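Local coordinates for protein enoyl-CoA hydratase (PDB 4LK5) that probably catalyses the reversible hydration of enoyl-CoA thioesters to 3-hydroxyacyl-CoA, at residues C[35-40]-C[46-51]; C[69-74]-C[83-88]. One frame throughout, in Å; residues are numbered along the deposited sequence.

Contact 1. Residues C[35-40]-C[46-51]; sequences AGLDVT and FSVTIN
The antiparallel beta hairpin of strands 37-41 and 45-50 opens the crotonase sheet, with 37-41 as the outermost strand within the chain. Asp-38 N gives a hydrogen bond to Thr-49 O at 2.9 Å, and Thr-49 N returns one to Asp-38 O at 2.8 Å. Thr-40 and Ser-47 form another such pair. There the bond from Ser-47 N to Thr-40 O is 2.7 Å, while that from Thr-40 N to Ser-47 O stretches to 3.2 Å. Beyond the strand end, Asn-51 N still reaches Gly-36 O, though the bond is bent to 134° at the hydrogen.

The Asn-51 side chain then reaches across to Asp-38, its ND2 giving a hydrogen bond to Asp-38 OD2 at 2.6 Å. The oxygen is met on its syn side, and the amide stands nearly perpendicular to the carboxylate, 89° apart.

On the other face lie Leu-37, Val-39, Val-48 and Ile-50; Leu-37 and Val-48 touch helix 61-76 through Ile-67 and Met-71. Val-39 CG1, held anti to its own backbone N (chi1 -178°), touches Phe-46 CZ at 3.6 Å. Leu-37 CD1 rests against Thr-49 O at 3.6 Å. An antiparallel hairpin, its second strand beside the parallel ones, begins the mixed sheet of this crotonase-family domain.

Contact 2. Residues C[69-74]-C[83-88]; sequences DAMEYA and VRIGGA
Met-71, modelled as selenomethionine, reaches from helix 61-76 to Val-83 on strand 82-87, within the beta-alpha-beta unit made by strand 45-50, this helix and strand 82-87. Its selenium lies 3.9 Å from Val-83 CG1, and its methyl CE is modelled near the same carbon, so one valine branch faces the end of the chain. The two side chains meet at a slant. Met-71 leaves the helix with CG anti to its carbonyl carbon (chi1 -63°) and bends again at chi2 (-65°), which places the selenium against Val-83 CG1. CE also approaches Ile-85 CD1, two residues further along, but the modelled separation is too short for two carbons and its detail is doubtful.

All three touching residues are buried, and the contact between them is apolar. Around this first shell, Val-48 of the adjoining strand 45-50 touches Met-71, while Leu-121, Ala-124 and Ile-125 of helix 113-127 pack against it as well. Leu-128 reaches both Met-71 and Val-83, and Val-132 lies against Val-83 and Ile-85 from the next strand of the sheet.

Further out, the exposed side of the helix is tied to helix 113-127 by charge: Asp-69 and Glu-72 both form salt bridges with Arg-120. Back at the strand, the valine's own torsion completes the fit: CG1 of Val-83 stands anti to the backbone N (chi1 172°), and it is this branch that meets Met-71 SE.

Contacts 1 and 2 follow one another along the chain and meet in the same sheet, their centres about 7 Å apart. Strand 45-50 joins them: it is the second arm of the hairpin and the first strand of the beta-alpha-beta unit, and it runs parallel to 82-87. Probable backbone hydrogen bonds connect the two, Val-48 N to Arg-84 O and Phe-46 O to Arg-84 N, both 2.8 Å. Contact 1 is partly buried and relies on main-chain bonds plus an Asn-Asp pair, as suits an outer hairpin. Contact 2 is wholly buried and rests on a few apolar side-chain atoms between helix and sheet. Helix 61-76 serves both, touching Leu-37, Phe-46 and Val-48 of the hairpin and reaching past them to strand 82-87.

Contact 1. Residues C[35-40]-C[46-51]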
loop_
_atom_site.group_PDB
_atom_site.type_symbol
_atom_site.label_atom_id
_atom_site.label_comp_id
_atom_site.label_asym_id
_atom_site.label_seq_id
_atom_site.Cartn_x
_atom_site.Cartn_y
_atom_site.Cartn_z
ATOM N N ALA C 35 9.872 -16.623 -32.637
ATOM C CA ALA C 35 11.306 -16.626 -32.492
ATOM C C ALA C 35 11.743 -15.870 -31.232
ATOM O O ALA C 35 11.399 -14.702 -31.053
ATOM C CB ALA C 35 11.951 -16.019 -33.723
ATOM N N GLY C 36 12.521 -16.544 -30.383
ATOM C CA GLY C 36 13.052 -15.964 -29.142
ATOM C C GLY C 36 12.201 -16.313 -27.928
ATOM O O GLY C 36 12.472 -15.830 -26.824
ATOM N N LEU C 37 11.177 -17.151 -28.122
ATOM C CA LEU C 37 10.178 -17.399 -27.089
ATOM C C LEU C 37 9.661 -18.835 -27.080
ATOM O O LEU C 37 8.939 -19.251 -27.995
ATOM C CB LEU C 37 8.978 -16.459 -27.257
ATOM C CG LEU C 37 7.911 -16.652 -26.166
ATOM C CD1 LEU C 37 8.397 -16.005 -24.885
ATOM C CD2 LEU C 37 6.531 -16.123 -26.547
ATOM N N ASP C 38 9.981 -19.561 -26.012
ATOM C CA ASP C 38 9.510 -20.930 -25.837
ATOM C C ASP C 38 8.278 -20.981 -24.937
ATOM O O ASP C 38 8.279 -20.418 -23.842
ATOM C CB ASP C 38 10.631 -21.787 -25.246
ATOM C CG ASP C 38 11.923 -21.684 -26.044
ATOM O OD1 ASP C 38 11.878 -21.769 -27.298
ATOM O OD2 ASP C 38 12.984 -21.509 -25.411
ATOM N N VAL C 39 7.243 -21.657 -25.426
ATOM C CA VAL C 39 6.012 -21.907 -24.698
ATOM C C VAL C 39 5.784 -23.410 -24.618
ATOM O O VAL C 39 5.958 -24.119 -25.594
ATOM C CB VAL C 39 4.783 -21.286 -25.403
ATOM C CG1 VAL C 39 3.511 -21.516 -24.594
ATOM C CG2 VAL C 39 4.985 -19.795 -25.652
ATOM N N THR C 40 5.334 -23.872 -23.460
ATOM C CA THR C 40 5.254 -25.283 -23.137
ATOM C C THR C 40 4.136 -25.476 -22.126
ATOM O O THR C 40 3.994 -24.697 -21.181
ATOM C CB THR C 40 6.572 -25.737 -22.468
ATOM O OG1 THR C 40 7.598 -25.848 -23.457
ATOM C CG2 THR C 40 6.432 -27.082 -21.719
ATOM N N PHE C 46 2.054 -24.293 -17.560
ATOM C CA PHE C 46 2.217 -23.565 -18.790
ATOM C C PHE C 46 3.397 -22.670 -18.530
ATOM O O PHE C 46 3.307 -21.774 -17.685
ATOM C CB PHE C 46 0.937 -22.792 -19.004
ATOM C CG PHE C 46 0.810 -22.131 -20.323
ATOM C CD1 PHE C 46 0.234 -22.797 -21.389
ATOM C CD2 PHE C 46 1.172 -20.797 -20.479
ATOM C CE1 PHE C 46 0.078 -22.160 -22.614
ATOM C CE2 PHE C 46 1.022 -20.149 -21.688
ATOM C CZ PHE C 46 0.470 -20.824 -22.760
ATOM N N SER C 47 4.533 -22.968 -19.163
ATOM C CA SER C 47 5.725 -22.147 -18.990
ATOM C C SER C 47 5.874 -21.258 -20.181
ATOM O O SER C 47 5.478 -21.596 -21.285
ATOM C CB SER C 47 7.021 -22.957 -18.806
ATOM O OG SER C 47 6.870 -24.011 -17.863
ATOM N N VAL C 48 6.478 -20.115 -19.940
ATOM C CA VAL C 48 6.658 -19.129 -20.944
ATOM C C VAL C 48 8.044 -18.584 -20.674
ATOM O O VAL C 48 8.293 -18.003 -19.623
ATOM C CB VAL C 48 5.549 -18.059 -20.843
ATOM C CG1 VAL C 48 5.912 -16.826 -21.642
ATOM C CG2 VAL C 48 4.220 -18.610 -21.358
ATOM N N THR C 49 8.953 -18.787 -21.618
ATOM C CA THR C 49 10.337 -18.502 -21.366
ATOM C C THR C 49 10.948 -17.696 -22.512
ATOM O O THR C 49 11.029 -18.157 -23.650
ATOM C CB THR C 49 11.086 -19.813 -21.119
ATOM O OG1 THR C 49 10.301 -20.638 -20.237
ATOM C CG2 THR C 49 12.475 -19.562 -20.517
ATOM N N ILE C 50 11.351 -16.468 -22.191
ATOM C CA ILE C 50 12.006 -15.571 -23.145
ATOM C C ILE C 50 13.398 -16.162 -23.354
ATOM O O ILE C 50 13.967 -16.716 -22.404
ATOM C CB ILE C 50 12.094 -14.115 -22.619
ATOM C CG1 ILE C 50 10.708 -13.572 -22.250
ATOM C CG2 ILE C 50 12.717 -13.188 -23.651
ATOM C CD1 ILE C 50 10.717 -12.232 -21.525
ATOM N N ASN C 51 13.926 -16.060 -24.587
ATOM C CA ASN C 51 15.154 -16.765 -24.979
ATOM C C ASN C 51 16.083 -15.920 -25.842
ATOM O O ASN C 51 16.585 -16.347 -26.872
ATOM C CB ASN C 51 14.790 -18.065 -25.706
ATOM C CG ASN C 51 15.818 -19.163 -25.494
ATOM O OD1 ASN C 51 17.008 -18.898 -25.265
ATOM N ND2 ASN C 51 15.354 -20.414 -25.542
#

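Contact 2. Residues C[69-74]-C[83-88]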
loop_
_atom_site.group_PDB
_atom_site.type_symbol
_atom_site.label_atom_id
_atom_site.label_comp_id
_atom_site.label_asym_id
_atom_site.label_seq_id
_atom_site.Cartn_x
_atom_site.Cartn_y
_atom_site.Cartn_z
ATOM N N ASP C 69 -0.189 -13.292 -26.615
ATOM C CA ASP C 69 -1.065 -14.323 -27.254
ATOM C C ASP C 69 -1.135 -15.581 -26.409
ATOM O O ASP C 69 -2.201 -16.156 -26.159
ATOM C CB ASP C 69 -0.557 -14.701 -28.672
ATOM C CG ASP C 69 -0.775 -13.584 -29.734
ATOM O OD1 ASP C 69 -1.541 -12.630 -29.506
ATOM O OD2 ASP C 69 -0.181 -13.667 -30.824
ATOM N N ALA C 70 0.035 -16.020 -25.982
ATOM C CA ALA C 70 0.170 -17.123 -25.044
ATOM C C ALA C 70 -0.626 -16.926 -23.719
ATOM O O ALA C 70 -1.278 -17.879 -23.208
ATOM C CB ALA C 70 1.655 -17.322 -24.743
HETATM N N MSE C 71 -0.588 -15.716 -23.148
HETATM C CA MSE C 71 -1.361 -15.498 -21.917
HETATM C C MSE C 71 -2.845 -15.571 -22.239
HETATM O O MSE C 71 -3.613 -16.208 -21.523
HETATM C CB MSE C 71 -1.021 -14.187 -21.223
HETATM C CG MSE C 71 0.419 -14.159 -20.772
HETATM SE SE MSE C 71 0.709 -15.525 -19.398
HETATM C CE MSE C 71 2.649 -15.528 -19.560
ATOM N N GLU C 72 -3.271 -14.957 -23.339
ATOM C CA GLU C 72 -4.679 -15.098 -23.735
ATOM C C GLU C 72 -5.062 -16.573 -23.997
ATOM O O GLU C 72 -6.079 -17.050 -23.468
ATOM C CB GLU C 72 -5.010 -14.220 -24.932
ATOM C CG GLU C 72 -5.002 -12.737 -24.599
ATOM C CD GLU C 72 -5.373 -11.896 -25.798
ATOM O OE1 GLU C 72 -5.146 -12.366 -26.934
ATOM O OE2 GLU C 72 -5.879 -10.772 -25.612
ATOM N N TYR C 73 -4.235 -17.302 -24.756
ATOM C CA TYR C 73 -4.494 -18.730 -25.000
ATOM C C TYR C 73 -4.710 -19.525 -23.706
ATOM O O TYR C 73 -5.615 -20.350 -23.601
ATOM C CB TYR C 73 -3.349 -19.386 -25.779
ATOM C CG TYR C 73 -3.584 -20.848 -25.902
ATOM C CD1 TYR C 73 -4.636 -21.327 -26.704
ATOM C CD2 TYR C 73 -2.825 -21.763 -25.175
ATOM C CE1 TYR C 73 -4.902 -22.680 -26.799
ATOM C CE2 TYR C 73 -3.071 -23.126 -25.272
ATOM C CZ TYR C 73 -4.113 -23.581 -26.079
ATOM O OH TYR C 73 -4.378 -24.934 -26.169
ATOM N N ALA C 74 -3.868 -19.257 -22.719
ATOM C CA ALA C 74 -3.878 -19.992 -21.474
ATOM C C ALA C 74 -5.130 -19.784 -20.618
ATOM O O ALA C 74 -5.380 -20.571 -19.696
ATOM C CB ALA C 74 -2.639 -19.634 -20.683
ATOM N N VAL C 83 0.784 -21.050 -14.259
ATOM C CA VAL C 83 1.496 -20.412 -15.356
ATOM C C VAL C 83 2.823 -19.814 -14.830
ATOM O O VAL C 83 2.852 -19.169 -13.796
ATOM C CB VAL C 83 0.604 -19.310 -15.986
ATOM C CG1 VAL C 83 1.373 -18.483 -17.020
ATOM C CG2 VAL C 83 -0.654 -19.901 -16.620
ATOM N N ARG C 84 3.934 -20.058 -15.508
ATOM C CA ARG C 84 5.188 -19.458 -15.078
ATOM C C ARG C 84 5.823 -18.714 -16.215
ATOM O O ARG C 84 5.897 -19.240 -17.306
ATOM C CB ARG C 84 6.186 -20.479 -14.523
ATOM C CG ARG C 84 6.039 -21.917 -14.990
ATOM C CD ARG C 84 7.355 -22.540 -15.475
ATOM N NE ARG C 84 8.444 -22.577 -14.500
ATOM C CZ ARG C 84 9.603 -21.919 -14.619
ATOM N NH1 ARG C 84 9.845 -21.136 -15.668
ATOM N NH2 ARG C 84 10.538 -22.044 -13.681
ATOM N N ILE C 85 6.269 -17.488 -15.944
ATOM C CA ILE C 85 7.044 -16.715 -16.902
ATOM C C ILE C 85 8.424 -16.670 -16.357
ATOM O O ILE C 85 8.607 -16.493 -15.150
ATOM C CB ILE C 85 6.718 -15.206 -16.981
ATOM C CG1 ILE C 85 5.474 -14.840 -16.206
ATOM C CG2 ILE C 85 6.677 -14.725 -18.432
ATOM C CD1 ILE C 85 4.229 -15.392 -16.824
ATOM N N GLY C 86 9.384 -16.740 -17.265
ATOM C CA GLY C 86 10.781 -16.566 -16.942
ATOM C C GLY C 86 11.584 -16.239 -18.190
ATOM O O GLY C 86 11.021 -16.087 -19.285
ATOM N N GLY C 87 12.898 -16.100 -18.003
ATOM C CA GLY C 87 13.837 -15.813 -19.077
ATOM C C GLY C 87 15.090 -16.650 -18.926
ATOM O O GLY C 87 15.505 -16.918 -17.793
ATOM N N ALA C 88 15.694 -17.053 -20.057
ATOM C CA ALA C 88 16.827 -18.006 -20.059
ATOM C C ALA C 88 18.164 -17.385 -19.632
ATOM O O ALA C 88 18.424 -16.198 -19.863
ATOM C CB ALA C 88 16.965 -18.687 -21.419
#